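Local coordinates for protein cycloalternan-forming enzyme (Listeria monocytogenes serovar 1/2a, PDB 5F7U) that is a large multidomain member of glycoside hydrolase family 31, with a TIM barrel, flanking beta domains and a carbohydrate-binding module, at residues Tyr238-Thr244 against Asp317-Leu323; Ser833-Ser839 against Arg850-Glu856. The protein carries 1 engineered substitution. All coordinates share one frame; numbering follows the deposited sequence.

Contact 1. Residues Tyr238-Thr244 against Asp317-Leu323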
loop_
_atom_site.group_PDB
_atom_site.type_symbol
_atom_site.label_atom_id
_atom_site.label_comp_id
_atom_site.label_asym_id
_atom_site.label_seq_id
_atom_site.Cartn_x
_atom_site.Cartn_y
_atom_site.Cartn_z
ATOM N N TYR A 238 19.924 19.035 7.856
ATOM C CA TYR A 238 19.341 20.032 6.971
ATOM C C TYR A 238 17.895 20.241 7.356
ATOM O O TYR A 238 17.266 19.344 7.904
ATOM C CB TYR A 238 19.306 19.512 5.536
ATOM C CG TYR A 238 20.608 19.539 4.802
ATOM C CD1 TYR A 238 21.116 20.749 4.308
ATOM C CD2 TYR A 238 21.320 18.354 4.550
ATOM C CE1 TYR A 238 22.309 20.785 3.595
ATOM C CE2 TYR A 238 22.530 18.385 3.838
ATOM C CZ TYR A 238 23.015 19.596 3.366
ATOM O OH TYR A 238 24.197 19.652 2.645
ATOM N N GLN A 239 17.354 21.411 7.038
ATOM C CA GLN A 239 15.893 21.592 7.151
ATOM C C GLN A 239 15.366 22.531 6.083
ATOM O O GLN A 239 16.103 23.383 5.568
ATOM C CB GLN A 239 15.499 22.113 8.550
ATOM C CG GLN A 239 15.935 23.551 8.830
ATOM C CD GLN A 239 15.424 24.018 10.178
ATOM O OE1 GLN A 239 14.258 24.381 10.322
ATOM N NE2 GLN A 239 16.284 23.982 11.182
ATOM N N ASN A 240 14.088 22.354 5.755
ATOM C CA ASN A 240 13.320 23.404 5.099
ATOM C C ASN A 240 11.915 23.458 5.717
ATOM O O ASN A 240 11.469 22.499 6.372
ATOM C CB ASN A 240 13.280 23.233 3.575
ATOM C CG ASN A 240 13.082 24.571 2.843
ATOM O OD1 ASN A 240 12.852 25.611 3.474
ATOM N ND2 ASN A 240 13.177 24.549 1.524
ATOM N N ASN A 241 11.261 24.601 5.548
ATOM C CA ASN A 241 9.996 24.902 6.201
ATOM C C ASN A 241 9.064 25.516 5.202
ATOM O O ASN A 241 9.472 26.372 4.416
ATOM C CB ASN A 241 10.225 25.892 7.358
ATOM C CG ASN A 241 11.127 25.309 8.439
ATOM O OD1 ASN A 241 10.645 24.707 9.401
ATOM N ND2 ASN A 241 12.439 25.452 8.266
ATOM N N PHE A 242 7.806 25.081 5.251
ATOM C CA PHE A 242 6.810 25.374 4.221
ATOM C C PHE A 242 5.504 25.844 4.845
ATOM O O PHE A 242 5.187 25.459 5.973
ATOM C CB PHE A 242 6.583 24.111 3.374
ATOM C CG PHE A 242 7.850 23.586 2.729
ATOM C CD1 PHE A 242 8.259 24.071 1.474
ATOM C CD2 PHE A 242 8.651 22.634 3.372
ATOM C CE1 PHE A 242 9.429 23.605 0.874
ATOM C CE2 PHE A 242 9.832 22.169 2.775
ATOM C CZ PHE A 242 10.213 22.656 1.525
ATOM N N MET A 243 4.765 26.686 4.121
ATOM C CA MET A 243 3.473 27.192 4.590
ATOM C C MET A 243 2.393 26.205 4.184
ATOM O O MET A 243 2.392 25.735 3.046
ATOM C CB MET A 243 3.169 28.538 3.953
ATOM C CG MET A 243 1.884 29.167 4.472
ATOM S SD MET A 243 1.991 30.927 4.187
ATOM C CE MET A 243 3.295 31.247 5.358
ATOM N N THR A 244 1.474 25.907 5.105
ATOM C CA THR A 244 0.382 24.979 4.810
ATOM C C THR A 244 -0.973 25.465 5.347
ATOM O O THR A 244 -1.097 25.738 6.554
ATOM C CB THR A 244 0.692 23.539 5.290
ATOM O OG1 THR A 244 -0.492 22.736 5.162
ATOM C CG2 THR A 244 1.189 23.524 6.764
ATOM N N ASP A 317 0.345 26.351 10.755
ATOM C CA ASP A 317 0.419 26.644 9.326
ATOM C C ASP A 317 1.796 26.342 8.733
ATOM O O ASP A 317 2.128 26.844 7.667
ATOM C CB ASP A 317 0.000 28.109 9.049
ATOM C CG ASP A 317 0.991 29.134 9.578
ATOM O OD1 ASP A 317 1.843 28.810 10.432
ATOM O OD2 ASP A 317 0.901 30.309 9.155
ATOM N N LYS A 318 2.576 25.501 9.410
ATOM C CA LYS A 318 3.932 25.190 8.951
ATOM C C LYS A 318 4.144 23.688 8.847
ATOM O O LYS A 318 3.805 22.952 9.773
ATOM C CB LYS A 318 4.959 25.760 9.938
ATOM C CG LYS A 318 6.423 25.596 9.508
ATOM C CD LYS A 318 7.405 26.059 10.579
ATOM C CE LYS A 318 7.321 27.554 10.802
ATOM N NZ LYS A 318 8.506 28.057 11.562
ATOM N N TYR A 319 4.703 23.232 7.732
ATOM C CA TYR A 319 5.319 21.892 7.731
ATOM C C TYR A 319 6.800 21.947 7.412
ATOM O O TYR A 319 7.261 22.841 6.705
ATOM C CB TYR A 319 4.575 20.852 6.873
ATOM C CG TYR A 319 4.773 20.961 5.378
ATOM C CD1 TYR A 319 5.852 20.317 4.738
ATOM C CD2 TYR A 319 3.873 21.685 4.597
ATOM C CE1 TYR A 319 6.015 20.400 3.346
ATOM C CE2 TYR A 319 4.013 21.770 3.203
ATOM C CZ TYR A 319 5.083 21.117 2.583
ATOM O OH TYR A 319 5.228 21.227 1.216
ATOM N N SER A 320 7.545 20.974 7.940
ATOM C CA SER A 320 9.002 21.036 7.865
ATOM C C SER A 320 9.555 19.650 7.671
ATOM O O SER A 320 8.921 18.678 8.087
ATOM C CB SER A 320 9.584 21.608 9.156
ATOM O OG SER A 320 8.956 22.838 9.517
ATOM N N PHE A 321 10.723 19.560 7.042
ATOM C CA PHE A 321 11.507 18.342 7.175
ATOM C C PHE A 321 12.836 18.662 7.815
ATOM O O PHE A 321 13.391 19.730 7.612
ATOM C CB PHE A 321 11.647 17.544 5.867
ATOM C CG PHE A 321 12.391 18.255 4.762
ATOM C CD1 PHE A 321 13.785 18.361 4.782
ATOM C CD2 PHE A 321 11.690 18.775 3.665
ATOM C CE1 PHE A 321 14.465 19.000 3.750
ATOM C CE2 PHE A 321 12.363 19.404 2.615
ATOM C CZ PHE A 321 13.754 19.529 2.671
ATOM N N VAL A 322 13.315 17.724 8.619
ATOM C CA VAL A 322 14.639 17.844 9.225
ATOM C C VAL A 322 15.336 16.552 8.851
ATOM O O VAL A 322 14.874 15.464 9.218
ATOM C CB VAL A 322 14.579 18.018 10.759
ATOM C CG1 VAL A 322 15.994 18.162 11.325
ATOM C CG2 VAL A 322 13.771 19.251 11.118
ATOM N N LEU A 323 16.404 16.680 8.081
ATOM C CA LEU A 323 17.103 15.524 7.523
ATOM C C LEU A 323 18.463 15.396 8.175
ATOM O O LEU A 323 19.223 16.373 8.208
ATOM C CB LEU A 323 17.279 15.697 5.998
ATOM C CG LEU A 323 18.137 14.641 5.283
ATOM C CD1 LEU A 323 17.529 13.241 5.300
ATOM C CD2 LEU A 323 18.414 15.053 3.844
#
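The CB of Phe242 is set over the phenol ring of Tyr319, 3.5 Å from its centroid and 17° off the ring normal, which meets the geometry of a CH-pi contact. The ring planes are nearly parallel, at 20°, but they are slid apart and barely overlap. Tyr319 reaches this place because its CG lies between the backbone N and the carbonyl carbon (chi1 76°), which leans the ring toward Phe242; Thr244 CB then meets the ring edge in its plane. Phe321 CE2 lies at the edge of the Phe242 ring, 3.8 Å from Phe242 CE2, while the backbone N of Asn240 sits over a face of the Phe321 ring.

The two strands run antiparallel, their short axes 4.6 Å apart. Residues 238-244 belong to the galactose mutarotase-like domain of a family 31 glycoside hydrolase, and their pairing with 318-323 is consistent with both strands lying in one beta domain; strands 214-229 and 307-311 extend the sheet beyond them. Met299 and Tyr335 help cover the aromatic face, and the Tyr319 hydroxyl bonds Thr216.

Around Asn241, on the opposite face, the contact is polar. Ser320 OG donates to Asn241 OD1 at a short 2.5 Å, coming from above the amide carbonyl plane. The other amide end reaches along its own strand, where Asn241 ND2 gives Gln239 OE1 a nearly straight bond, the acceptor lying in the amide plane; ND2 also bonds Ser224 O. Both ends of the buried amide are thus held, which fixes its rotation. Lys318 CD packs 3.7 Å from Asn241 OD1.

Contact 2. Residues Ser833-Ser839 against Arg850-Glu856; sequences SGDSEYS and RDISVSE
Strands 835-839 and 850-856 run antiparallel at 166°, their axes 4.7 Å apart, as the two arms of a beta hairpin. Ser836 with Val854 and Tyr838 with Ile852 are hydrogen-bonded pairs, each joined by two backbone bonds; Asp835-Ser855, Glu837-Ser853 and Ser839-Asp851 alternate with them as non-hydrogen-bonded pairs.

On the face of Ser836 and Tyr838, Ser836 OG approaches Val854 CB at 4.0 Å and also bonds Gly799 O. Ile801 covers Ser836, Tyr838 and Val854 there, while helix 702-715 meets the Tyr838 side chain.

The other face is polar and more open to solvent. Near the hairpin turn, in one of two modelled conformers of Ser839, its OG donates to Asp851 OD1 at 2.8 Å, arriving nearly along the C-O axis. The roles of the two strands are exchanged at Asp835, whose OD1 takes the Ser855 hydroxyl on its syn side and a bond from a water that also reaches Glu856 O.

Beyond the last bridge, Glu856 CG stands anti to the backbone N (chi1 174°) and the chain bends at chi2, bringing the carboxylate back to Gly834. Gly834 N meets Glu856 OE1 at 2.8 Å on its anti side, 21° out of the carboxylate plane.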
loop_
_atom_site.group_PDB
_atom_site.type_symbol
_atom_site.label_atom_id
_atom_site.label_comp_id
_atom_site.label_asym_id
_atom_site.label_seq_id
_atom_site.Cartn_x
_atom_site.Cartn_y
_atom_site.Cartn_z
ATOM N N SER A 833 -21.652 4.287 -20.004
ATOM C CA SER A 833 -21.748 5.707 -19.679
ATOM C C SER A 833 -20.859 6.473 -20.633
ATOM O O SER A 833 -19.644 6.454 -20.488
ATOM C CB SER A 833 -21.297 5.987 -18.249
ATOM O OG SER A 833 -21.467 7.379 -17.993
ATOM N N GLY A 834 -21.470 7.111 -21.633
ATOM C CA GLY A 834 -20.713 7.782 -22.695
ATOM C C GLY A 834 -19.743 6.828 -23.370
ATOM O O GLY A 834 -20.051 5.635 -23.545
ATOM N N ASP A 835 -18.575 7.350 -23.752
ATOM C CA ASP A 835 -17.556 6.551 -24.434
ATOM C C ASP A 835 -16.508 6.161 -23.436
ATOM O O ASP A 835 -15.923 7.018 -22.784
ATOM C CB ASP A 835 -16.908 7.331 -25.586
ATOM C CG ASP A 835 -17.846 7.528 -26.758
ATOM O OD1 ASP A 835 -18.895 6.852 -26.836
ATOM O OD2 ASP A 835 -17.518 8.358 -27.636
ATOM N N SER A 836 -16.300 4.860 -23.288
ATOM C CA SER A 836 -15.256 4.380 -22.412
ATOM C C SER A 836 -14.385 3.353 -23.103
ATOM O O SER A 836 -14.781 2.741 -24.106
ATOM C CB SER A 836 -15.823 3.900 -21.061
ATOM O OG SER A 836 -16.842 2.943 -21.220
ATOM N N GLU A 837 -13.160 3.232 -22.612
ATOM C CA GLU A 837 -12.186 2.341 -23.229
ATOM C C GLU A 837 -11.408 1.647 -22.137
ATOM O O GLU A 837 -11.269 2.177 -21.024
ATOM C CB GLU A 837 -11.267 3.091 -24.205
ATOM C CG GLU A 837 -10.325 4.104 -23.573
ATOM C CD GLU A 837 -9.629 5.027 -24.573
ATOM O OE1 GLU A 837 -9.406 4.636 -25.745
ATOM O OE2 GLU A 837 -9.288 6.171 -24.173
ATOM N N TYR A 838 -10.917 0.460 -22.451
ATOM C CA TYR A 838 -10.158 -0.308 -21.486
ATOM C C TYR A 838 -9.135 -1.163 -22.211
ATOM O O TYR A 838 -9.450 -1.762 -23.233
ATOM C CB TYR A 838 -11.117 -1.190 -20.704
ATOM C CG TYR A 838 -10.481 -2.094 -19.666
ATOM C CD1 TYR A 838 -10.054 -1.584 -18.438
ATOM C CD2 TYR A 838 -10.364 -3.474 -19.890
ATOM C CE1 TYR A 838 -9.509 -2.417 -17.461
ATOM C CE2 TYR A 838 -9.818 -4.313 -18.923
ATOM C CZ TYR A 838 -9.384 -3.777 -17.717
ATOM O OH TYR A 838 -8.871 -4.606 -16.735
ATOM N N SER A 839 -7.920 -1.200 -21.677
ATOM C CA SER A 839 -6.858 -2.039 -22.221
ATOM C C SER A 839 -6.707 -3.244 -21.311
ATOM O O SER A 839 -6.201 -3.114 -20.190
ATOM C CB SER A 839 -5.542 -1.257 -22.286
ATOM O OG SER A 839 -4.635 -1.842 -23.202
ATOM N N ARG A 850 -5.560 -6.140 -25.117
ATOM C CA ARG A 850 -6.788 -6.157 -25.903
ATOM C C ARG A 850 -7.530 -4.865 -25.599
ATOM O O ARG A 850 -7.954 -4.643 -24.463
ATOM C CB ARG A 850 -7.672 -7.363 -25.550
ATOM C CG ARG A 850 -6.962 -8.704 -25.443
ATOM C CD ARG A 850 -6.552 -9.236 -26.801
ATOM N NE ARG A 850 -6.116 -10.619 -26.692
ATOM C CZ ARG A 850 -5.631 -11.338 -27.694
ATOM N NH1 ARG A 850 -5.516 -10.813 -28.913
ATOM N NH2 ARG A 850 -5.246 -12.591 -27.478
ATOM N N ASP A 851 -7.661 -4.017 -26.618
ATOM C CA ASP A 851 -8.277 -2.706 -26.451
ATOM C C ASP A 851 -9.768 -2.788 -26.764
ATOM O O ASP A 851 -10.158 -3.020 -27.923
ATOM C CB ASP A 851 -7.599 -1.649 -27.331
ATOM C CG ASP A 851 -6.118 -1.425 -26.986
ATOM O OD1 ASP A 851 -5.688 -1.561 -25.803
ATOM O OD2 ASP A 851 -5.370 -1.109 -27.938
ATOM N N ILE A 852 -10.583 -2.617 -25.721
ATOM C CA ILE A 852 -12.044 -2.716 -25.811
ATOM C C ILE A 852 -12.596 -1.314 -25.662
ATOM O O ILE A 852 -12.141 -0.554 -24.799
ATOM C CB ILE A 852 -12.681 -3.528 -24.636
ATOM C CG1 ILE A 852 -11.758 -4.625 -24.081
ATOM C CG2 ILE A 852 -14.099 -4.008 -24.985
ATOM C CD1 ILE A 852 -11.630 -5.868 -24.932
ATOM N N SER A 853 -13.574 -0.958 -26.487
ATOM C CA SER A 853 -14.243 0.324 -26.302
ATOM C C SER A 853 -15.751 0.172 -26.378
ATOM O O SER A 853 -16.273 -0.690 -27.097
ATOM C CB SER A 853 -13.736 1.379 -27.291
ATOM O OG SER A 853 -14.096 1.053 -28.617
ATOM N N VAL A 854 -16.432 1.001 -25.597
ATOM C CA VAL A 854 -17.895 0.950 -25.460
ATOM C C VAL A 854 -18.396 2.348 -25.767
ATOM O O VAL A 854 -17.823 3.323 -25.295
ATOM C CB VAL A 854 -18.351 0.495 -24.045
ATOM C CG1 VAL A 854 -19.872 0.589 -23.889
ATOM C CG2 VAL A 854 -17.861 -0.927 -23.752
ATOM N N SER A 855 -19.439 2.418 -26.591
ATOM C CA SER A 855 -20.110 3.677 -26.881
ATOM C C SER A 855 -21.578 3.592 -26.499
ATOM O O SER A 855 -22.410 3.009 -27.218
ATOM C CB SER A 855 -19.927 4.088 -28.350
ATOM O OG SER A 855 -20.517 5.373 -28.571
ATOM N N GLU A 856 -21.879 4.191 -25.353
ATOM C CA GLU A 856 -23.226 4.243 -24.820
ATOM C C GLU A 856 -24.019 5.307 -25.561
ATOM O O GLU A 856 -23.584 6.456 -25.669
ATOM C CB GLU A 856 -23.178 4.509 -23.310
ATOM C CG GLU A 856 -24.531 4.719 -22.651
ATOM C CD GLU A 856 -24.963 6.170 -22.672
ATOM O OE1 GLU A 856 -24.230 7.011 -22.108
ATOM O OE2 GLU A 856 -26.030 6.458 -23.249
HETATM O O HOH W 1 -21.340 7.999 -26.080
#

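Overall arrangement
Contact 1 closes before contact 2 opens along the chain, and the family 31 TIM-barrel sequence falls between them. Their centres are 45 Å apart and their nearest atoms about 33 Å, so the two do not touch. They share no sheet: contact 1 joins strands 235-243 and 318-327, its segments 73 residues apart at their closest ends, whereas contact 2 joins neighbouring strands 835-842 and 848-857 of a hairpin at one border of a six-stranded antiparallel sheet. Contact 1 is buried, with 9 of its 14 residues buried, and contact 2 only partly so. The two therefore belong to separate beta modules, and neither strand pair contributes to the other's sheet.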